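Side-chain contacts in RE68036p (Drosophila melanogaster, PDB 1SQH), which is of unknown function but is probably an acyltransferase, perhaps one that transfers acyl groups to the amino group of glycine: residues A[19-22]-A[23-27]; A[85-88]-A[89-93]; A[115-118]-A[119-122]. All coordinates share one frame; numbering follows the deposited sequence.

Overall arrangement
From the N terminus, the chain first forms helix 15-29, and contact 1 (19-22 with 23-27) lies along that helix, linking one turn to the next. Contact 2 (85-88 with 89-93) then closes the tight end of the hairpin between strands 82-87 and 91-96 of the mixed eight-stranded sheet. Contact 3 (115-118 with 119-122) folds up the loop between helix 104-112 and strand 123-128. The three follow in series, none enclosing or crossing another. Contact 1 stands apart, its centre about 23 Å and about 28 Å from those of contacts 2 and 3. Contacts 2 and 3 touch: side chains of the hairpin bind the loop that leads into the adjacent strand 123-128.

Contact 1 of 3, residues A[19-22]-A[23-27]; sequences DELL and DLYKV
The carbonyls of D19, E20, L21 and L22 accept hydrogen bonds from the backbone N-H groups of D23, L24, Y25 and K26, four residues further on, the ladder that defines an alpha helix. The separations vary little: L24 N is 2.9 Å from E20 O, and Y25 N is 3.2 Å from L21 O. On this scaffold the main side-chain contact joins L21 and Y25, one turn apart in the i, i+4 relation. The two lie side by side and point the same way, with methyl CD1 of L21 3.7 Å from CE1 of Y25. The tyrosine reaches back because its CG stands opposite the carbonyl carbon (chi1 -85°), which places the ring on the N-terminal side of its own residue, next to the preceding turn. There its edge also meets the backbone: CD1 of Y25 is 3.3 Å from L21 O, which lies in the plane of the ring. L21 O is thus flanked by an aromatic edge while accepting the amide hydrogen of the same tyrosine. L24 leans back in a similar way, its CG 3.4 Å from E20 O. K26 behaves differently: its CB passes L22 O at 3.5 Å, and its extended chain then leads away from the preceding turn. Three polar ends turn to other parts of the chain: D19 and E20 form salt bridges with R43 and R77, and Y25 OH hydrogen-bonds to G80 O. L21 and L22 pack on L39 of helix 34-51, L24 rests on F76 of helix 76-79, and both L21 and Y25 touch Y82 of strand 82-87, so the helix lies where two other helices and the sheet converge.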
loop_
_atom_site.group_PDB
_atom_site.type_symbol
_atom_site.label_atom_id
_atom_site.label_comp_id
_atom_site.label_asym_id
_atom_site.label_seq_id
_atom_site.Cartn_x
_atom_site.Cartn_y
_atom_site.Cartn_z
ATOM N N ASP A 19 -11.192 -5.294 13.564
ATOM C CA ASP A 19 -10.196 -5.628 14.562
ATOM C C ASP A 19 -10.048 -7.141 14.683
ATOM O O ASP A 19 -8.927 -7.655 14.757
ATOM C CB ASP A 19 -10.567 -4.994 15.904
ATOM C CG ASP A 19 -10.109 -3.545 16.001
ATOM O OD1 ASP A 19 -10.777 -2.761 16.706
ATOM O OD2 ASP A 19 -9.076 -3.190 15.378
ATOM N N GLU A 20 -11.168 -7.862 14.680
ATOM C CA GLU A 20 -11.115 -9.321 14.769
ATOM C C GLU A 20 -10.471 -9.871 13.504
ATOM O O GLU A 20 -9.701 -10.823 13.549
ATOM C CB GLU A 20 -12.517 -9.917 14.905
ATOM C CG GLU A 20 -13.127 -9.813 16.283
ATOM C CD GLU A 20 -14.461 -10.535 16.364
ATOM O OE1 GLU A 20 -15.514 -9.853 16.342
ATOM O OE2 GLU A 20 -14.457 -11.788 16.440
ATOM N N LEU A 21 -10.814 -9.274 12.368
ATOM C CA LEU A 21 -10.253 -9.704 11.092
ATOM C C LEU A 21 -8.731 -9.559 11.143
ATOM O O LEU A 21 -7.995 -10.418 10.651
ATOM C CB LEU A 21 -10.814 -8.848 9.966
ATOM C CG LEU A 21 -10.428 -9.256 8.544
ATOM C CD1 LEU A 21 -10.914 -10.685 8.243
ATOM C CD2 LEU A 21 -11.035 -8.247 7.575
ATOM N N LEU A 22 -8.280 -8.457 11.737
ATOM C CA LEU A 22 -6.861 -8.162 11.882
ATOM C C LEU A 22 -6.133 -9.230 12.712
ATOM O O LEU A 22 -5.060 -9.691 12.319
ATOM C CB LEU A 22 -6.682 -6.787 12.535
ATOM C CG LEU A 22 -5.285 -6.375 13.024
ATOM C CD1 LEU A 22 -4.303 -6.315 11.863
ATOM C CD2 LEU A 22 -5.372 -5.006 13.686
ATOM N N ASP A 23 -6.701 -9.623 13.852
ATOM C CA ASP A 23 -6.037 -10.633 14.677
ATOM C C ASP A 23 -6.122 -12.028 14.066
ATOM O O ASP A 23 -5.264 -12.876 14.312
ATOM C CB ASP A 23 -6.612 -10.670 16.088
ATOM C CG ASP A 23 -5.815 -11.581 17.001
ATOM O OD1 ASP A 23 -4.642 -11.257 17.283
ATOM O OD2 ASP A 23 -6.346 -12.632 17.423
ATOM N N LEU A 24 -7.166 -12.273 13.279
ATOM C CA LEU A 24 -7.306 -13.567 12.631
ATOM C C LEU A 24 -6.137 -13.760 11.690
ATOM O O LEU A 24 -5.526 -14.828 11.653
ATOM C CB LEU A 24 -8.581 -13.642 11.811
ATOM C CG LEU A 24 -9.873 -14.026 12.497
ATOM C CD1 LEU A 24 -10.945 -14.128 11.415
ATOM C CD2 LEU A 24 -9.712 -15.353 13.232
ATOM N N TYR A 25 -5.839 -12.729 10.910
ATOM C CA TYR A 25 -4.725 -12.835 9.992
ATOM C C TYR A 25 -3.435 -12.880 10.790
ATOM O O TYR A 25 -2.515 -13.628 10.446
ATOM C CB TYR A 25 -4.720 -11.678 8.987
ATOM C CG TYR A 25 -5.614 -11.938 7.790
ATOM C CD1 TYR A 25 -7.003 -11.827 7.885
ATOM C CD2 TYR A 25 -5.076 -12.369 6.581
ATOM C CE1 TYR A 25 -7.835 -12.149 6.798
ATOM C CE2 TYR A 25 -5.891 -12.690 5.498
ATOM C CZ TYR A 25 -7.267 -12.584 5.608
ATOM O OH TYR A 25 -8.067 -12.938 4.534
ATOM N N LYS A 26 -3.368 -12.114 11.875
ATOM C CA LYS A 26 -2.163 -12.125 12.705
ATOM C C LYS A 26 -1.872 -13.547 13.189
ATOM O O LYS A 26 -0.746 -14.036 13.077
ATOM C CB LYS A 26 -2.326 -11.189 13.908
ATOM C CG LYS A 26 -1.028 -10.950 14.688
ATOM C CD LYS A 26 -1.153 -9.747 15.622
ATOM C CE LYS A 26 0.130 -9.516 16.410
ATOM N NZ LYS A 26 0.067 -8.290 17.256
ATOM N N VAL A 27 -2.893 -14.220 13.706
ATOM C CA VAL A 27 -2.722 -15.588 14.198
ATOM C C VAL A 27 -2.442 -16.563 13.049
ATOM O O VAL A 27 -1.468 -17.320 13.077
ATOM C CB VAL A 27 -3.991 -16.074 14.957
ATOM C CG1 VAL A 27 -3.803 -17.520 15.426
ATOM C CG2 VAL A 27 -4.282 -15.157 16.137
#

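Contact 2 of 3, residues A[85-88]-A[89-93]; sequences LHRD and IVQSV
The guanidinium of R87 overlaps Q91 across a non-hydrogen-bonded pair of this antiparallel hairpin, with NH2 3.3 Å from Q91 CB. The bend of the arginine chain at chi2 and chi3 folds the group back over its partner; what its face covers is the CB methylene and not the amide, whose plane is turned 27° from that of the guanidinium. Further along the same face, L85 CD2 touches both Q91 NE2, at 3.5 Å, and V93 CG2, at 3.6 Å. The backbones are joined by reciprocal hydrogen bonds between H86 and S92, and D88 N closes the turn on V90 O at 3.3 Å. On the other face a water in the plane of the H86 ring, 2.8 Å from ND1, also bonds to S92 OG and donates to V90 O. It joins the two arms of the hairpin and its turn where the imidazole and hydroxyl do not meet directly. H86 NE2 itself binds S63 O, and D88 OD1 binds S198 OG. R87 NH2 forms a salt bridge with E117 OE1, while the Q91 amide bonds L115 O and E117 N; a charged pair and an amide that both donates and accepts therefore tie R87 and Q91 to the 115-122 loop.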
loop_
_atom_site.group_PDB
_atom_site.type_symbol
_atom_site.label_atom_id
_atom_site.label_comp_id
_atom_site.label_asym_id
_atom_site.label_seq_id
_atom_site.Cartn_x
_atom_site.Cartn_y
_atom_site.Cartn_z
ATOM N N LEU A 85 -12.777 -1.725 0.136
ATOM C CA LEU A 85 -12.989 -0.736 -0.904
ATOM C C LEU A 85 -12.349 0.566 -0.448
ATOM O O LEU A 85 -12.598 1.027 0.674
ATOM C CB LEU A 85 -14.485 -0.548 -1.154
ATOM C CG LEU A 85 -15.207 -1.732 -1.817
ATOM C CD1 LEU A 85 -16.693 -1.389 -1.989
ATOM C CD2 LEU A 85 -14.584 -2.031 -3.166
ATOM N N HIS A 86 -11.509 1.124 -1.317
ATOM C CA HIS A 86 -10.777 2.368 -1.069
ATOM C C HIS A 86 -11.072 3.413 -2.145
ATOM O O HIS A 86 -11.304 3.083 -3.314
ATOM C CB HIS A 86 -9.268 2.065 -1.014
ATOM C CG HIS A 86 -8.392 3.283 -0.948
ATOM N ND1 HIS A 86 -7.993 3.976 -2.074
ATOM C CD2 HIS A 86 -7.816 3.914 0.105
ATOM C CE1 HIS A 86 -7.208 4.977 -1.715
ATOM N NE2 HIS A 86 -7.085 4.963 -0.398
ATOM N N ARG A 87 -11.055 4.680 -1.754
ATOM C CA ARG A 87 -11.333 5.750 -2.696
ATOM C C ARG A 87 -10.311 6.885 -2.675
ATOM O O ARG A 87 -9.927 7.372 -1.607
ATOM C CB ARG A 87 -12.723 6.331 -2.418
ATOM C CG ARG A 87 -13.198 7.354 -3.445
ATOM C CD ARG A 87 -14.464 6.852 -4.119
ATOM N NE ARG A 87 -14.251 6.366 -5.478
ATOM C CZ ARG A 87 -14.949 5.373 -6.026
ATOM N NH1 ARG A 87 -15.892 4.756 -5.325
ATOM N NH2 ARG A 87 -14.723 5.005 -7.280
ATOM N N ASP A 88 -9.865 7.278 -3.863
ATOM C CA ASP A 88 -8.950 8.401 -4.040
ATOM C C ASP A 88 -9.293 9.000 -5.410
ATOM O O ASP A 88 -10.162 9.860 -5.510
ATOM C CB ASP A 88 -7.485 7.962 -3.998
ATOM C CG ASP A 88 -6.538 9.150 -3.964
ATOM O OD1 ASP A 88 -7.049 10.287 -4.046
ATOM O OD2 ASP A 88 -5.305 8.966 -3.857
ATOM N N ILE A 89 -8.614 8.550 -6.460
ATOM C CA ILE A 89 -8.923 9.024 -7.805
ATOM C C ILE A 89 -9.946 8.037 -8.354
ATOM O O ILE A 89 -10.992 8.429 -8.871
ATOM C CB ILE A 89 -7.699 9.014 -8.725
ATOM C CG1 ILE A 89 -6.703 10.090 -8.286
ATOM C CG2 ILE A 89 -8.136 9.265 -10.169
ATOM C CD1 ILE A 89 -5.497 10.193 -9.209
ATOM N N VAL A 90 -9.625 6.750 -8.236
ATOM C CA VAL A 90 -10.519 5.681 -8.672
ATOM C C VAL A 90 -10.825 4.814 -7.446
ATOM O O VAL A 90 -10.508 5.189 -6.314
ATOM C CB VAL A 90 -9.869 4.783 -9.743
ATOM C CG1 VAL A 90 -9.488 5.609 -10.950
ATOM C CG2 VAL A 90 -8.648 4.083 -9.169
ATOM N N GLN A 91 -11.451 3.664 -7.672
ATOM C CA GLN A 91 -11.769 2.753 -6.583
ATOM C C GLN A 91 -10.692 1.670 -6.577
ATOM O O GLN A 91 -10.320 1.140 -7.629
ATOM C CB GLN A 91 -13.156 2.111 -6.790
ATOM C CG GLN A 91 -13.569 1.125 -5.682
ATOM C CD GLN A 91 -14.798 0.290 -6.042
ATOM O OE1 GLN A 91 -14.780 -0.495 -7.001
ATOM N NE2 GLN A 91 -15.870 0.451 -5.269
ATOM N N SER A 92 -10.177 1.365 -5.393
ATOM C CA SER A 92 -9.162 0.330 -5.260
ATOM C C SER A 92 -9.771 -0.799 -4.446
ATOM O O SER A 92 -10.409 -0.556 -3.418
ATOM C CB SER A 92 -7.924 0.884 -4.556
ATOM O OG SER A 92 -7.275 1.843 -5.371
ATOM N N VAL A 93 -9.579 -2.027 -4.919
ATOM C CA VAL A 93 -10.127 -3.196 -4.251
ATOM C C VAL A 93 -9.047 -4.179 -3.824
ATOM O O VAL A 93 -8.107 -4.467 -4.569
ATOM C CB VAL A 93 -11.131 -3.961 -5.171
ATOM C CG1 VAL A 93 -11.788 -5.090 -4.403
ATOM C CG2 VAL A 93 -12.188 -3.011 -5.706
HETATM O O HOH W 1 -8.235 4.466 -4.841
#

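Contact 3 of 3, residues A[115-118]-A[119-122]; sequences LIEW and TQGA
E117 and Q120 both carry CG opposite their carbonyl carbon (chi1 -46° and -69°) and extend beyond it; together with the turn between them, this brings the amide obliquely across the glutamate. Their backbones form a type I beta turn from E117 to Q120, with E117 also at the centre of an inverse gamma turn. The carboxylate and amide are stacked at a slant, their planes 29° apart, and Q120 OE1 lies 3.5 Å from E117 CB. The contact is thus one of overlap, without a hydrogen bond between the two polar ends.

E117 O is the acceptor on which the turn closes. Q120 N bonds to it at 3.1 Å, approaching from above the carbonyl plane and not along a lone pair. A122 N adds a weak bond to E117 O at 3.4 Å. The methyl of A122 lies against the same oxygen, CB 3.2 Å from E117 O. G121, with phi positive, carries the chain from Q120 to A122.

In the carboxylate, OE1 has two partners: it forms a salt bridge with R87 NH2 of the adjacent hairpin and accepts a hydrogen from a water 2.7 Å away, which donates its other hydrogen to Q120 O. Elsewhere in the loop W118 turns one ring face to I116 CG2, which sits over the ring centre. T119 and A122 form backbone bonds with N302 and L299, near the C terminus. A second water bridges W118 and G121, donating to W118 O at 2.9 Å and accepting from G121 N at 2.7 Å.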
loop_
_atom_site.group_PDB
_atom_site.type_symbol
_atom_site.label_atom_id
_atom_site.label_comp_id
_atom_site.label_asym_id
_atom_site.label_seq_id
_atom_site.Cartn_x
_atom_site.Cartn_y
_atom_site.Cartn_z
ATOM N N LEU A 115 -20.859 -3.469 -5.752
ATOM C CA LEU A 115 -20.185 -2.339 -5.123
ATOM C C LEU A 115 -18.867 -2.029 -5.829
ATOM O O LEU A 115 -18.274 -0.974 -5.602
ATOM C CB LEU A 115 -19.917 -2.630 -3.642
ATOM C CG LEU A 115 -21.096 -3.084 -2.776
ATOM C CD1 LEU A 115 -20.650 -3.130 -1.315
ATOM C CD2 LEU A 115 -22.267 -2.135 -2.934
ATOM N N ILE A 116 -18.423 -2.951 -6.683
ATOM C CA ILE A 116 -17.172 -2.803 -7.420
ATOM C C ILE A 116 -17.403 -2.161 -8.786
ATOM O O ILE A 116 -18.306 -2.550 -9.525
ATOM C CB ILE A 116 -16.482 -4.171 -7.616
ATOM C CG1 ILE A 116 -16.074 -4.749 -6.259
ATOM C CG2 ILE A 116 -15.272 -4.018 -8.501
ATOM C CD1 ILE A 116 -15.415 -6.108 -6.336
ATOM N N GLU A 117 -16.574 -1.180 -9.122
ATOM C CA GLU A 117 -16.705 -0.462 -10.385
ATOM C C GLU A 117 -15.858 -1.079 -11.502
ATOM O O GLU A 117 -14.883 -0.491 -11.971
ATOM C CB GLU A 117 -16.347 1.006 -10.140
ATOM C CG GLU A 117 -17.029 1.537 -8.882
ATOM C CD GLU A 117 -16.707 2.984 -8.583
ATOM O OE1 GLU A 117 -15.683 3.480 -9.097
ATOM O OE2 GLU A 117 -17.464 3.623 -7.819
ATOM N N TRP A 118 -16.261 -2.275 -11.922
ATOM C CA TRP A 118 -15.581 -3.028 -12.972
ATOM C C TRP A 118 -15.406 -2.242 -14.252
ATOM O O TRP A 118 -14.446 -2.448 -14.990
ATOM C CB TRP A 118 -16.373 -4.291 -13.329
ATOM C CG TRP A 118 -16.592 -5.236 -12.201
ATOM C CD1 TRP A 118 -17.757 -5.459 -11.534
ATOM C CD2 TRP A 118 -15.619 -6.102 -11.614
ATOM N NE1 TRP A 118 -17.573 -6.415 -10.566
ATOM C CE2 TRP A 118 -16.268 -6.826 -10.593
ATOM C CE3 TRP A 118 -14.256 -6.336 -11.852
ATOM C CZ2 TRP A 118 -15.603 -7.772 -9.809
ATOM C CZ3 TRP A 118 -13.593 -7.277 -11.071
ATOM C CH2 TRP A 118 -14.271 -7.983 -10.062
ATOM N N THR A 119 -16.357 -1.355 -14.514
ATOM C CA THR A 119 -16.375 -0.555 -15.727
ATOM C C THR A 119 -15.854 0.867 -15.578
ATOM O O THR A 119 -15.634 1.564 -16.575
ATOM C CB THR A 119 -17.817 -0.516 -16.272
ATOM O OG1 THR A 119 -18.117 -1.775 -16.891
ATOM C CG2 THR A 119 -18.011 0.622 -17.260
ATOM N N GLN A 120 -15.637 1.296 -14.341
ATOM C CA GLN A 120 -15.183 2.659 -14.087
ATOM C C GLN A 120 -13.717 2.814 -13.703
ATOM O O GLN A 120 -13.367 3.711 -12.932
ATOM C CB GLN A 120 -16.071 3.294 -13.016
ATOM C CG GLN A 120 -17.492 3.572 -13.491
ATOM C CD GLN A 120 -18.432 3.890 -12.349
ATOM O OE1 GLN A 120 -18.870 2.996 -11.621
ATOM N NE2 GLN A 120 -18.741 5.172 -12.178
ATOM N N GLY A 121 -12.868 1.943 -14.241
ATOM C CA GLY A 121 -11.443 2.016 -13.965
ATOM C C GLY A 121 -10.963 1.583 -12.588
ATOM O O GLY A 121 -9.935 2.073 -12.113
ATOM N N ALA A 122 -11.679 0.664 -11.945
ATOM C CA ALA A 122 -11.294 0.196 -10.610
ATOM C C ALA A 122 -9.909 -0.451 -10.595
ATOM O O ALA A 122 -9.533 -1.160 -11.529
ATOM C CB ALA A 122 -12.329 -0.795 -10.086
HETATM O O HOH W 2 -13.250 3.053 -10.228
HETATM O O HOH W 3 -12.979 -0.162 -15.995
#